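Local structure of Lmo0488 protein (Listeria monocytogenes serovar 1/2a, 5TED) at residues D49-K54 against P67-L72; E20-F25 against F36-G41; I10-A15 against I153-S158. The protein probably controls transcription as a LysR-type regulator, activating protocatechuate biosynthesis genes in response to shikimate, which is bound here by its effector-binding domain. All coordinates share one frame; numbering follows the deposited sequence.

Contact 1 of 3, residues D49-K54 against P67-L72; sequences DLKNEK and PDIEFL
Helix 43-51 packs against the start of strand 69-84 through its last turn, where L50 and K51 both reach I69. The two branches of I69 divide the work. CG2, anti to the backbone N, takes L50: I69 CG2 lies 4.1 Å from L50 CD1, the two side chains meeting at a slant. The other, CG1, sits beside the backbone N (chi1 -63°) and runs on extended (chi2 176°), bringing I69 CD1 to 4.2 Å from K51 CE. The extended lysine chain passes the isoleucine at about a right angle, lending the methylene CE to the contact while its charged end carries on to a salt bridge between K51 NZ and E66. D68 carries a like charge to E66 but stays farther off, with its OD2 5.4 Å from K51 NZ. CG2 of I69 also sits 3.5 Å above the plane of the F71 ring, offset toward the rim, so this methyl is held between the leucine and the phenylalanine. In the alpha/beta fold of the LysR effector-binding domain this is where a helix packs on the mixed sheet: strand 177-184 runs beside strand 69-84, and its A182 touches both L50 and I69. The side chain of L50 is about 12 Å from the bound shikimate, so this is packing away from the pocket. N52 is the first residue to leave helical geometry; E53 N still donates to L50 O, and N52 forms an Asx turn, its OD1 accepting from K54 N at 2.9 Å. At its other end N52 ND2 donates nearly in its own plane to the anti lone pair of D49 OD1 (3.0 Å, 158°), which fixes the rotation of the amide.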
loop_
_atom_site.group_PDB
_atom_site.type_symbol
_atom_site.label_atom_id
_atom_site.label_comp_id
_atom_site.label_asym_id
_atom_site.label_seq_id
_atom_site.Cartn_x
_atom_site.Cartn_y
_atom_site.Cartn_z
ATOM N N ASP A 49 -14.948 -7.425 -7.291
ATOM C CA ASP A 49 -14.368 -8.697 -6.867
ATOM C C ASP A 49 -15.208 -9.391 -5.809
ATOM O O ASP A 49 -15.050 -10.604 -5.602
ATOM C CB ASP A 49 -12.941 -8.503 -6.363
ATOM C CG ASP A 49 -11.956 -8.303 -7.495
ATOM O OD1 ASP A 49 -12.320 -8.629 -8.636
ATOM O OD2 ASP A 49 -10.810 -7.872 -7.249
ATOM N N LEU A 50 -16.104 -8.664 -5.142
ATOM C CA LEU A 50 -17.129 -9.325 -4.344
ATOM C C LEU A 50 -18.178 -9.946 -5.250
ATOM O O LEU A 50 -18.581 -11.099 -5.051
ATOM C CB LEU A 50 -17.792 -8.338 -3.386
ATOM C CG LEU A 50 -17.578 -8.332 -1.882
ATOM C CD1 LEU A 50 -18.697 -7.485 -1.291
ATOM C CD2 LEU A 50 -17.583 -9.727 -1.272
ATOM N N LYS A 51 -18.627 -9.194 -6.264
ATOM C CA LYS A 51 -19.679 -9.689 -7.145
ATOM C C LYS A 51 -19.209 -10.895 -7.946
ATOM O O LYS A 51 -19.986 -11.827 -8.177
ATOM C CB LYS A 51 -20.147 -8.593 -8.107
ATOM C CG LYS A 51 -20.993 -7.529 -7.472
ATOM C CD LYS A 51 -21.192 -6.356 -8.429
ATOM C CE LYS A 51 -22.030 -5.260 -7.785
ATOM N NZ LYS A 51 -22.160 -4.088 -8.699
ATOM N N ASN A 52 -17.954 -10.888 -8.397
ATOM C CA ASN A 52 -17.418 -12.014 -9.150
ATOM C C ASN A 52 -16.864 -13.099 -8.244
ATOM O O ASN A 52 -16.228 -14.035 -8.733
ATOM C CB ASN A 52 -16.345 -11.539 -10.143
ATOM C CG ASN A 52 -15.092 -11.009 -9.462
ATOM O OD1 ASN A 52 -14.787 -11.359 -8.319
ATOM N ND2 ASN A 52 -14.343 -10.170 -10.179
ATOM N N GLU A 53 -17.078 -12.981 -6.934
ATOM C CA GLU A 53 -16.787 -14.011 -5.946
ATOM C C GLU A 53 -15.302 -14.269 -5.761
ATOM O O GLU A 53 -14.939 -15.281 -5.154
ATOM C CB GLU A 53 -17.497 -15.322 -6.298
ATOM C CG GLU A 53 -19.017 -15.182 -6.333
ATOM C CD GLU A 53 -19.717 -16.463 -6.726
ATOM O OE1 GLU A 53 -20.231 -16.534 -7.868
ATOM O OE2 GLU A 53 -19.752 -17.393 -5.894
ATOM N N LYS A 54 -14.428 -13.381 -6.250
ATOM C CA LYS A 54 -13.012 -13.501 -5.915
ATOM C C LYS A 54 -12.799 -13.378 -4.414
ATOM O O LYS A 54 -11.926 -14.048 -3.845
ATOM C CB LYS A 54 -12.192 -12.447 -6.658
ATOM C CG LYS A 54 -11.882 -12.813 -8.096
ATOM C CD LYS A 54 -10.755 -11.951 -8.648
ATOM C CE LYS A 54 -10.256 -12.467 -9.994
ATOM N NZ LYS A 54 -11.354 -12.576 -10.991
ATOM N N PRO A 67 -27.506 -2.503 -4.522
ATOM C CA PRO A 67 -28.504 -3.299 -3.794
ATOM C C PRO A 67 -28.127 -4.765 -3.635
ATOM O O PRO A 67 -28.701 -5.448 -2.777
ATOM C CB PRO A 67 -29.763 -3.135 -4.652
ATOM C CG PRO A 67 -29.231 -2.901 -6.032
ATOM C CD PRO A 67 -27.990 -2.075 -5.846
ATOM N N ASP A 68 -27.198 -5.275 -4.446
ATOM C CA ASP A 68 -26.755 -6.657 -4.324
ATOM C C ASP A 68 -25.760 -6.868 -3.194
ATOM O O ASP A 68 -25.458 -8.023 -2.863
ATOM C CB ASP A 68 -26.140 -7.119 -5.645
ATOM C CG ASP A 68 -27.141 -7.093 -6.793
ATOM O OD1 ASP A 68 -28.355 -7.274 -6.536
ATOM O OD2 ASP A 68 -26.709 -6.887 -7.945
ATOM N N ILE A 69 -25.238 -5.797 -2.601
ATOM C CA ILE A 69 -24.205 -5.899 -1.578
ATOM C C ILE A 69 -24.798 -5.477 -0.247
ATOM O O ILE A 69 -25.471 -4.443 -0.159
ATOM C CB ILE A 69 -22.975 -5.053 -1.932
ATOM C CG1 ILE A 69 -22.342 -5.587 -3.219
ATOM C CG2 ILE A 69 -21.958 -5.118 -0.813
ATOM C CD1 ILE A 69 -21.196 -4.793 -3.700
ATOM N N GLU A 70 -24.565 -6.284 0.779
ATOM C CA GLU A 70 -24.951 -5.943 2.139
ATOM C C GLU A 70 -23.768 -5.290 2.836
ATOM O O GLU A 70 -22.696 -5.890 2.920
ATOM C CB GLU A 70 -25.379 -7.192 2.897
ATOM C CG GLU A 70 -25.594 -6.941 4.362
ATOM C CD GLU A 70 -25.739 -8.209 5.141
ATOM O OE1 GLU A 70 -24.731 -8.908 5.360
ATOM O OE2 GLU A 70 -26.874 -8.511 5.531
ATOM N N PHE A 71 -23.962 -4.076 3.345
ATOM C CA PHE A 71 -22.940 -3.363 4.103
ATOM C C PHE A 71 -23.375 -3.306 5.564
ATOM O O PHE A 71 -24.482 -2.847 5.855
ATOM C CB PHE A 71 -22.742 -1.940 3.573
ATOM C CG PHE A 71 -22.254 -1.861 2.145
ATOM C CD1 PHE A 71 -23.162 -1.805 1.090
ATOM C CD2 PHE A 71 -20.898 -1.810 1.857
ATOM C CE1 PHE A 71 -22.728 -1.707 -0.236
ATOM C CE2 PHE A 71 -20.448 -1.701 0.530
ATOM C CZ PHE A 71 -21.374 -1.656 -0.515
ATOM N N LEU A 72 -22.536 -3.809 6.470
ATOM C CA LEU A 72 -22.804 -3.735 7.903
ATOM C C LEU A 72 -21.651 -3.027 8.604
ATOM O O LEU A 72 -20.478 -3.341 8.339
ATOM C CB LEU A 72 -23.023 -5.135 8.526
ATOM C CG LEU A 72 -24.285 -5.859 8.024
ATOM C CD1 LEU A 72 -24.344 -7.251 8.549
ATOM C CD2 LEU A 72 -25.522 -5.114 8.462
#

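Contact 2 of 3, residues E20-F25 against F36-G41; sequences ELVQNF and FSFFQG
Apolar packing alone joins V22 and F25 of helix 17-26 to F36 and F38 of strand 35-41. V22 is the hub: its CG2 is anti to the carbonyl carbon. V22 and F38 come from opposite directions, and CG2 meets the far end of the F38 ring obliquely, 3.8 Å from both F38 CZ and F38 CE1. The same methyl lies over one face of F36, 4.3 Å above its plane and toward the rim. Between the aromatic rings, F25 CD2 comes to the edge of F36, 4.0 Å from F36 CZ, and F196 of helix 191-208 meets both of these rings edge-to-face. These elements belong to the beta-alpha-beta crossover made by strand 4-10, helix 17-26 and strand 35-41. The short helix and strand segments run almost exactly antiparallel (172°) with their axes 12.3 Å apart, a gap filled by V22 and the three phenylalanines; the alternation along the strand turns F36 and F38 to the helix. Hydrogen bonds inside each segment add to this. E20 O is gripped twice by N24, from opposite faces of the carbonyl plane: by the backbone N at 3.1 Å, and by ND2 at 2.9 Å, with E20 O in the plane of the N24 amide. On the strand, Q40 NE2 makes a weak bond to F38 O (3.3 Å). The second subunit also meets this unit: Q40 OE1 accepts from backbone N atoms of E136 and E137 of that subunit, V22 and F36 pack on its Y149, and F38 on its L144.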
loop_
_atom_site.group_PDB
_atom_site.type_symbol
_atom_site.label_atom_id
_atom_site.label_comp_id
_atom_site.label_asym_id
_atom_site.label_seq_id
_atom_site.Cartn_x
_atom_site.Cartn_y
_atom_site.Cartn_z
ATOM N N GLU A 20 -5.733 -7.781 13.940
ATOM C CA GLU A 20 -6.427 -7.930 15.219
ATOM C C GLU A 20 -7.607 -8.888 15.106
ATOM O O GLU A 20 -7.817 -9.742 15.977
ATOM C CB GLU A 20 -6.903 -6.562 15.715
ATOM C CG GLU A 20 -7.527 -6.604 17.152
ATOM C CD GLU A 20 -7.879 -5.214 17.703
ATOM O OE1 GLU A 20 -7.531 -4.204 17.059
ATOM O OE2 GLU A 20 -8.497 -5.131 18.788
ATOM N N LEU A 21 -8.400 -8.747 14.045
ATOM C CA LEU A 21 -9.534 -9.641 13.817
ATOM C C LEU A 21 -9.077 -11.077 13.586
ATOM O O LEU A 21 -9.632 -12.022 14.160
ATOM C CB LEU A 21 -10.338 -9.140 12.608
ATOM C CG LEU A 21 -11.150 -7.860 12.812
ATOM C CD1 LEU A 21 -11.694 -7.375 11.503
ATOM C CD2 LEU A 21 -12.325 -8.120 13.784
ATOM N N VAL A 22 -8.065 -11.265 12.737
ATOM C CA VAL A 22 -7.612 -12.617 12.403
ATOM C C VAL A 22 -6.991 -13.293 13.615
ATOM O O VAL A 22 -7.250 -14.469 13.894
ATOM C CB VAL A 22 -6.618 -12.558 11.235
ATOM C CG1 VAL A 22 -5.844 -13.867 11.138
ATOM C CG2 VAL A 22 -7.359 -12.271 9.921
ATOM N N GLN A 23 -6.167 -12.561 14.360
ATOM C CA GLN A 23 -5.527 -13.142 15.532
ATOM C C GLN A 23 -6.572 -13.572 16.564
ATOM O O GLN A 23 -6.514 -14.687 17.092
ATOM C CB GLN A 23 -4.519 -12.147 16.120
ATOM C CG GLN A 23 -3.580 -12.740 17.175
ATOM C CD GLN A 23 -4.223 -12.864 18.532
ATOM O OE1 GLN A 23 -4.993 -12.003 18.942
ATOM N NE2 GLN A 23 -3.900 -13.932 19.242
ATOM N N ASN A 24 -7.552 -12.704 16.849
ATOM C CA ASN A 24 -8.565 -13.047 17.845
ATOM C C ASN A 24 -9.493 -14.153 17.346
ATOM O O ASN A 24 -9.836 -15.071 18.103
ATOM C CB ASN A 24 -9.365 -11.801 18.239
ATOM C CG ASN A 24 -8.654 -10.955 19.294
ATOM O OD1 ASN A 24 -8.745 -11.256 20.485
ATOM N ND2 ASN A 24 -7.950 -9.902 18.871
ATOM N N PHE A 25 -9.869 -14.119 16.070
ATOM C CA PHE A 25 -10.667 -15.206 15.502
ATOM C C PHE A 25 -9.977 -16.559 15.656
ATOM O O PHE A 25 -10.610 -17.559 16.032
ATOM C CB PHE A 25 -10.918 -14.907 14.021
ATOM C CG PHE A 25 -11.761 -15.930 13.314
ATOM C CD1 PHE A 25 -13.122 -15.988 13.538
ATOM C CD2 PHE A 25 -11.208 -16.768 12.355
ATOM C CE1 PHE A 25 -13.913 -16.897 12.870
ATOM C CE2 PHE A 25 -11.997 -17.669 11.664
ATOM C CZ PHE A 25 -13.356 -17.737 11.924
ATOM N N PHE A 36 -6.777 -18.352 5.160
ATOM C CA PHE A 36 -7.134 -17.073 4.563
ATOM C C PHE A 36 -6.219 -16.764 3.387
ATOM O O PHE A 36 -5.051 -17.167 3.361
ATOM C CB PHE A 36 -6.986 -15.900 5.532
ATOM C CG PHE A 36 -7.994 -15.846 6.637
ATOM C CD1 PHE A 36 -7.830 -16.601 7.786
ATOM C CD2 PHE A 36 -9.070 -14.974 6.555
ATOM C CE1 PHE A 36 -8.748 -16.517 8.827
ATOM C CE2 PHE A 36 -9.982 -14.878 7.592
ATOM C CZ PHE A 36 -9.816 -15.650 8.726
ATOM N N SER A 37 -6.753 -16.002 2.436
ATOM C CA SER A 37 -5.951 -15.206 1.514
ATOM C C SER A 37 -6.431 -13.767 1.616
ATOM O O SER A 37 -7.635 -13.528 1.752
ATOM C CB SER A 37 -6.050 -15.730 0.085
ATOM O OG SER A 37 -5.091 -16.762 -0.111
ATOM N N PHE A 38 -5.487 -12.826 1.667
ATOM C CA PHE A 38 -5.775 -11.422 1.936
ATOM C C PHE A 38 -5.469 -10.569 0.714
ATOM O O PHE A 38 -4.349 -10.608 0.193
ATOM C CB PHE A 38 -4.950 -10.928 3.120
ATOM C CG PHE A 38 -5.175 -11.712 4.366
ATOM C CD1 PHE A 38 -6.361 -11.586 5.058
ATOM C CD2 PHE A 38 -4.208 -12.589 4.835
ATOM C CE1 PHE A 38 -6.582 -12.304 6.209
ATOM C CE2 PHE A 38 -4.428 -13.329 5.971
ATOM C CZ PHE A 38 -5.626 -13.171 6.673
ATOM N N PHE A 39 -6.437 -9.764 0.295
ATOM C CA PHE A 39 -6.297 -8.886 -0.861
ATOM C C PHE A 39 -6.462 -7.431 -0.427
ATOM O O PHE A 39 -7.252 -7.141 0.474
ATOM C CB PHE A 39 -7.320 -9.273 -1.924
ATOM C CG PHE A 39 -7.255 -10.726 -2.287
ATOM C CD1 PHE A 39 -7.931 -11.677 -1.529
ATOM C CD2 PHE A 39 -6.477 -11.152 -3.353
ATOM C CE1 PHE A 39 -7.858 -13.029 -1.847
ATOM C CE2 PHE A 39 -6.401 -12.511 -3.677
ATOM C CZ PHE A 39 -7.092 -13.444 -2.925
ATOM N N GLN A 40 -5.690 -6.521 -1.047
ATOM C CA GLN A 40 -5.675 -5.098 -0.703
ATOM C C GLN A 40 -6.061 -4.263 -1.922
ATOM O O GLN A 40 -5.657 -4.577 -3.046
ATOM C CB GLN A 40 -4.285 -4.679 -0.197
ATOM C CG GLN A 40 -3.854 -5.347 1.122
ATOM C CD GLN A 40 -3.437 -6.790 0.955
ATOM O OE1 GLN A 40 -2.488 -7.094 0.220
ATOM N NE2 GLN A 40 -4.153 -7.702 1.637
ATOM N N GLY A 41 -6.839 -3.203 -1.709
ATOM C CA GLY A 41 -7.182 -2.323 -2.816
ATOM C C GLY A 41 -8.114 -1.205 -2.387
ATOM O O GLY A 41 -8.400 -1.028 -1.195
#

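Contact 3 of 3, residues I10-A15 against I153-S158; sequences IYTMGA and IMPKIS. With SKM ((3R,4S,5R)-3,4,5-trihydroxycyclohex-1-ene-1-carboxylic acid), chain D.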
loop_
_atom_site.group_PDB
_atom_site.type_symbol
_atom_site.label_atom_id
_atom_site.label_comp_id
_atom_site.label_asym_id
_atom_site.label_seq_id
_atom_site.Cartn_x
_atom_site.Cartn_y
_atom_site.Cartn_z
ATOM N N ILE A 10 -9.687 -2.553 2.146
ATOM C CA ILE A 10 -9.046 -1.288 1.812
ATOM C C ILE A 10 -7.746 -1.171 2.596
ATOM O O ILE A 10 -7.619 -1.680 3.718
ATOM C CB ILE A 10 -9.984 -0.103 2.097
ATOM C CG1 ILE A 10 -10.425 -0.114 3.563
ATOM C CG2 ILE A 10 -11.208 -0.148 1.206
ATOM C CD1 ILE A 10 -11.377 1.061 3.934
ATOM N N TYR A 11 -6.772 -0.487 1.986
ATOM C CA TYR A 11 -5.386 -0.529 2.436
ATOM C C TYR A 11 -5.233 -0.268 3.929
ATOM O O TYR A 11 -4.400 -0.898 4.599
ATOM C CB TYR A 11 -4.581 0.498 1.666
ATOM C CG TYR A 11 -4.508 0.259 0.187
ATOM C CD1 TYR A 11 -3.719 -0.756 -0.334
ATOM C CD2 TYR A 11 -5.214 1.070 -0.697
ATOM C CE1 TYR A 11 -3.627 -0.963 -1.709
ATOM C CE2 TYR A 11 -5.131 0.874 -2.078
ATOM C CZ TYR A 11 -4.334 -0.150 -2.568
ATOM O OH TYR A 11 -4.221 -0.356 -3.922
ATOM N N THR A 12 -5.928 0.743 4.454
ATOM C CA THR A 12 -5.593 1.090 5.832
ATOM C C THR A 12 -5.938 -0.034 6.802
ATOM O O THR A 12 -5.503 0.016 7.953
ATOM C CB THR A 12 -6.260 2.394 6.296
ATOM O OG1 THR A 12 -7.684 2.276 6.229
ATOM C CG2 THR A 12 -5.774 3.600 5.459
ATOM N N MET A 13 -6.707 -1.035 6.380
ATOM C CA MET A 13 -7.055 -2.099 7.315
ATOM C C MET A 13 -5.931 -3.114 7.519
ATOM O O MET A 13 -6.029 -3.934 8.437
ATOM C CB MET A 13 -8.327 -2.807 6.857
ATOM C CG MET A 13 -9.568 -1.902 6.808
ATOM S SD MET A 13 -10.234 -1.409 8.425
ATOM C CE MET A 13 -9.328 0.099 8.755
ATOM N N GLY A 14 -4.865 -3.068 6.713
ATOM C CA GLY A 14 -3.823 -4.092 6.821
ATOM C C GLY A 14 -2.942 -3.932 8.042
ATOM O O GLY A 14 -2.513 -4.919 8.644
ATOM N N ALA A 15 -2.665 -2.689 8.432
ATOM C CA ALA A 15 -1.670 -2.447 9.478
ATOM C C ALA A 15 -2.087 -3.072 10.808
ATOM O O ALA A 15 -1.265 -3.689 11.495
ATOM C CB ALA A 15 -1.437 -0.944 9.645
ATOM N N ILE A 153 -6.130 15.670 3.181
ATOM C CA ILE A 153 -7.105 15.182 4.152
ATOM C C ILE A 153 -7.156 13.667 4.011
ATOM O O ILE A 153 -7.302 13.152 2.899
ATOM C CB ILE A 153 -8.491 15.806 3.923
ATOM C CG1 ILE A 153 -9.524 15.221 4.889
ATOM C CG2 ILE A 153 -8.950 15.567 2.492
ATOM C CD1 ILE A 153 -10.890 15.907 4.804
ATOM N N MET A 154 -7.022 12.948 5.121
ATOM C CA MET A 154 -6.884 11.496 5.055
ATOM C C MET A 154 -7.232 10.917 6.418
ATOM O O MET A 154 -7.349 11.653 7.398
ATOM C CB MET A 154 -5.463 11.085 4.631
ATOM C CG MET A 154 -4.379 11.498 5.597
ATOM S SD MET A 154 -2.690 11.313 4.947
ATOM C CE MET A 154 -2.661 9.559 4.558
ATOM N N PRO A 155 -7.392 9.595 6.512
ATOM C CA PRO A 155 -7.661 8.984 7.821
ATOM C C PRO A 155 -6.469 9.137 8.747
ATOM O O PRO A 155 -5.315 9.027 8.327
ATOM C CB PRO A 155 -7.907 7.499 7.493
ATOM C CG PRO A 155 -7.983 7.389 6.033
ATOM C CD PRO A 155 -7.277 8.592 5.443
ATOM N N LYS A 156 -6.750 9.336 10.032
ATOM C CA LYS A 156 -5.680 9.320 11.016
ATOM C C LYS A 156 -5.218 7.877 11.200
ATOM O O LYS A 156 -6.001 7.018 11.605
ATOM C CB LYS A 156 -6.158 9.931 12.328
ATOM C CG LYS A 156 -5.018 10.172 13.310
ATOM C CD LYS A 156 -5.533 10.424 14.723
ATOM C CE LYS A 156 -4.702 11.488 15.415
ATOM N NZ LYS A 156 -4.998 11.593 16.873
ATOM N N ILE A 157 -3.972 7.590 10.819
ATOM C CA ILE A 157 -3.410 6.250 10.885
ATOM C C ILE A 157 -2.057 6.333 11.573
ATOM O O ILE A 157 -1.416 7.390 11.618
ATOM C CB ILE A 157 -3.286 5.593 9.494
ATOM C CG1 ILE A 157 -2.435 6.448 8.553
ATOM C CG2 ILE A 157 -4.667 5.372 8.888
ATOM C CD1 ILE A 157 -2.221 5.808 7.189
ATOM N N SER A 158 -1.628 5.189 12.124
ATOM C CA SER A 158 -0.482 5.177 13.030
ATOM C C SER A 158 0.803 5.629 12.346
ATOM O O SER A 158 1.710 6.132 13.019
ATOM C CB SER A 158 -0.303 3.778 13.644
ATOM O OG SER A 158 -0.038 2.812 12.643
HETATM O O12 SKM D . -6.738 3.523 1.525
HETATM C C8 SKM D . -7.144 4.665 0.775
HETATM C C6 SKM D . -7.608 4.314 -0.468
HETATM O O7 SKM D . -8.022 5.461 -1.211
HETATM C C5 SKM D . -8.922 3.314 -0.426
HETATM C C4 SKM D . -9.990 3.812 0.448
HETATM C C1 SKM D . -11.433 3.298 0.330
HETATM O O2 SKM D . -11.793 2.733 -0.743
HETATM O O3 SKM D . -12.248 3.459 1.289
HETATM C C10 SKM D . -9.621 4.866 1.598
HETATM C C9 SKM D . -8.335 5.492 1.638
HETATM O O11 SKM D . -7.937 5.578 2.948
#
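T12 faces I157 and P155 beside the bound shikimate, and a single methyl does the touching. T12 CG2 is anti to the carbonyl carbon and points over to I157 CG2, 4.0 Å away; the two side chains cross at about a right angle and meet methyl to methyl. P155 comes in beside them, its CG at a looser 4.4 Å from T12 CG2. With chi1 at 60°, OG1 of T12 is turned off from this apolar patch and hydrogen-bonds to Q77 of strand 69-84. This is the cleft of a periplasmic-binding-protein-like fold, the usual effector site of LysR regulators: the loop after strand 4-10 supplies one wall, the end of strand 152-155 another. Shikimate lies next to this patch. Its hydroxyl O11 is 3.6 Å from P155 CG and 3.9 Å from T12 CG2, packed there by carbon atoms. Y11 turns its ring edge to the ligand, with O12 in the ring plane and 3.6 Å from Y11 CD2, while the phenol OH is hydrogen-bonded to E136, another pocket residue. At the acid end I10 brings both of its outer methyls, CG2 to 3.5 Å from shikimate O2 and CD1 to 3.7 Å from O3. The polar grip on the ligand comes from elsewhere: T43, S61, S112 and D138 through their side chains, G113 and E136 through their backbones. The loop itself is wound into a helix-like turn, where M13 N donates to I10 O and G14 N to Y11 O. Farther along the chain, S158 OG is hydrogen-bonded to H16, the next residue after 10-15, and A15 packs on Y163 of the second subunit.

Overall arrangement
Along the chain contact 2 closes before contact 1 opens, and both fall within the long span that contact 3 bridges from residues 10-15 to 153-158. All three reach the same mixed sheet. Centre to centre, contacts 1 and 2 are about 18 Å apart, joined by consecutive elements, strand 35-41 leading into helix 43-51. The centre of contact 3 lies about 15 Å from that of contact 2 and the two touch, G41 CA packing 3.6 Å from Y11 CZ; the centre of contact 1 is about 22 Å away, linked through neighbouring strands 69-84 and 152-155. Contacts 2 and 3 also both touch the second subunit, consistent with a shikimate pocket not far from the interface between the two subunits.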